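PDB 3ODT: protein DOA1 from Saccharomyces cerevisiae, which probably binds ubiquitin through its WD40 beta-propeller domain and takes part in regulating the turnover of F-box proteins. Local coordinates for residues D20-V25 against V35-T40. Numbering follows the deposited sequence.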
loop_
_atom_site.group_PDB
_atom_site.type_symbol
_atom_site.label_atom_id
_atom_site.label_comp_id
_atom_site.label_asym_id
_atom_site.label_seq_id
_atom_site.Cartn_x
_atom_site.Cartn_y
_atom_site.Cartn_z
ATOM N N ASP A 20 14.407 -6.075 -3.843
ATOM C CA ASP A 20 13.041 -6.336 -3.440
ATOM C C ASP A 20 12.090 -5.318 -4.039
ATOM O O ASP A 20 12.391 -4.117 -4.064
ATOM C CB ASP A 20 12.875 -6.277 -1.912
ATOM C CG ASP A 20 13.562 -7.412 -1.194
ATOM O OD1 ASP A 20 14.473 -8.026 -1.748
ATOM O OD2 ASP A 20 13.161 -7.697 -0.061
ATOM N N VAL A 21 10.908 -5.803 -4.445
ATOM C CA VAL A 21 9.810 -4.914 -4.817
ATOM C C VAL A 21 9.048 -4.562 -3.541
ATOM O O VAL A 21 8.478 -5.417 -2.874
ATOM C CB VAL A 21 8.873 -5.563 -5.832
ATOM C CG1 VAL A 21 7.739 -4.611 -6.175
ATOM C CG2 VAL A 21 9.647 -5.971 -7.076
ATOM N N ARG A 22 9.047 -3.294 -3.188
ATOM C CA ARG A 22 8.527 -2.872 -1.906
ATOM C C ARG A 22 7.098 -2.344 -1.942
ATOM O O ARG A 22 6.424 -2.314 -0.922
ATOM C CB ARG A 22 9.423 -1.786 -1.340
ATOM C CG ARG A 22 10.841 -2.239 -0.989
ATOM C CD ARG A 22 10.862 -3.211 0.183
ATOM N NE ARG A 22 10.091 -2.678 1.303
ATOM C CZ ARG A 22 10.215 -3.040 2.565
ATOM N NH1 ARG A 22 11.128 -3.929 2.911
ATOM N NH2 ARG A 22 9.423 -2.484 3.492
ATOM N N ASP A 23 6.657 -1.926 -3.111
ATOM C CA ASP A 23 5.323 -1.381 -3.272
ATOM C C ASP A 23 4.896 -1.443 -4.732
ATOM O O ASP A 23 5.711 -1.265 -5.649
ATOM C CB ASP A 23 5.250 0.046 -2.731
ATOM C CG ASP A 23 3.846 0.407 -2.194
ATOM O OD1 ASP A 23 2.957 -0.478 -2.120
ATOM O OD2 ASP A 23 3.644 1.575 -1.800
ATOM N N VAL A 24 3.608 -1.765 -4.934
ATOM C CA VAL A 24 2.980 -1.871 -6.246
ATOM C C VAL A 24 1.661 -1.110 -6.262
ATOM O O VAL A 24 0.970 -1.005 -5.237
ATOM C CB VAL A 24 2.756 -3.356 -6.643
ATOM C CG1 VAL A 24 4.095 -4.093 -6.662
ATOM C CG2 VAL A 24 1.808 -4.044 -5.684
ATOM N N VAL A 25 1.273 -0.627 -7.439
ATOM C CA VAL A 25 0.028 0.091 -7.588
ATOM C C VAL A 25 -0.578 -0.199 -8.955
ATOM O O VAL A 25 0.133 -0.267 -9.968
ATOM C CB VAL A 25 0.227 1.635 -7.341
ATOM C CG1 VAL A 25 1.148 2.279 -8.389
ATOM C CG2 VAL A 25 -1.096 2.367 -7.278
ATOM N N VAL A 35 7.892 -0.122 -7.284
ATOM C CA VAL A 35 9.129 0.510 -6.849
ATOM C C VAL A 35 9.912 -0.480 -6.018
ATOM O O VAL A 35 9.355 -1.451 -5.480
ATOM C CB VAL A 35 8.874 1.818 -6.074
ATOM C CG1 VAL A 35 8.079 2.850 -6.905
ATOM C CG2 VAL A 35 8.179 1.535 -4.759
ATOM N N SER A 36 11.208 -0.249 -5.905
ATOM C CA SER A 36 12.096 -1.272 -5.419
ATOM C C SER A 36 13.269 -0.673 -4.669
ATOM O O SER A 36 13.625 0.492 -4.878
ATOM C CB SER A 36 12.595 -2.080 -6.635
ATOM O OG SER A 36 13.695 -2.903 -6.344
ATOM N N ARG A 37 13.913 -1.478 -3.838
ATOM C CA ARG A 37 15.198 -1.104 -3.267
ATOM C C ARG A 37 16.298 -0.921 -4.318
ATOM O O ARG A 37 17.362 -0.386 -4.000
ATOM C CB ARG A 37 15.596 -2.124 -2.231
ATOM C CG ARG A 37 14.755 -2.042 -0.970
ATOM C CD ARG A 37 14.985 -3.290 -0.138
ATOM N NE ARG A 37 16.368 -3.459 0.296
ATOM C CZ ARG A 37 16.853 -3.012 1.451
ATOM N NH1 ARG A 37 16.073 -2.340 2.295
ATOM N NH2 ARG A 37 18.118 -3.238 1.769
ATOM N N ASP A 38 16.048 -1.325 -5.564
ATOM C CA ASP A 38 16.997 -1.059 -6.655
ATOM C C ASP A 38 16.977 0.414 -7.113
ATOM O O ASP A 38 17.755 0.816 -7.968
ATOM C CB ASP A 38 16.827 -2.032 -7.848
ATOM C CG ASP A 38 15.541 -1.818 -8.650
ATOM O OD1 ASP A 38 14.830 -0.819 -8.435
ATOM O OD2 ASP A 38 15.255 -2.670 -9.543
ATOM N N GLY A 39 16.090 1.207 -6.525
ATOM C CA GLY A 39 16.048 2.626 -6.765
ATOM C C GLY A 39 15.223 3.032 -7.975
ATOM O O GLY A 39 15.204 4.211 -8.326
ATOM N N THR A 40 14.533 2.076 -8.593
ATOM C CA THR A 40 13.770 2.349 -9.793
ATOM C C THR A 40 12.265 2.310 -9.561
ATOM O O THR A 40 11.773 1.637 -8.636
ATOM C CB THR A 40 14.116 1.389 -10.964
ATOM O OG1 THR A 40 13.631 0.066 -10.687
ATOM C CG2 THR A 40 15.606 1.365 -11.240
#
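Bulged antiparallel pairing joins D20-D23 to V35-R37 in the beta hairpin formed by the first two strands of a four-stranded propeller blade, 21-26 at its edge and 31-36 beside it. V21 and S36 form a non-hydrogen-bonded pair, D23 and V35 a hydrogen-bonded one, and the register slips by one residue between them: a beta bulge with R22 as the extra residue. Two backbone bonds span it, R22 N to V35 O and V35 N to D23 O, both 3.0 Å. Beside the latter, V35 CG2 packs against D23 CB at 3.9 Å. D20 O ends the ladder, receiving R37 N at 3.1 Å and lying 2.9 Å from S36 OG. S36 OG, anti to the backbone N (chi1 166°), accepts from D38 N in a nearly straight 2.9 Å bond, an ST turn within the type I turn S36-G39. With an alanine here, D38 N would probably lose its acceptor and D20 O would be left with R37 N. At the bulge R22 and R37 run side by side, CG to CG 3.9 Å, their guanidinium planes 42° apart; their cationic ends turn to different rings, R22 to W270 and R37 to F61. D20 OD2 is held by W270 NE1, and D20, with S285 and N287, belongs to a calcium site. D38 OD1 takes T40 N and T40 OG1 from one face of its carboxylate, while OD2 bonds H17 and forms a salt bridge with R42. D38 lies in the turn between the second and third strands, and its pairing with H17 is consistent with the His-Asp pair that recurs in WD40 blades.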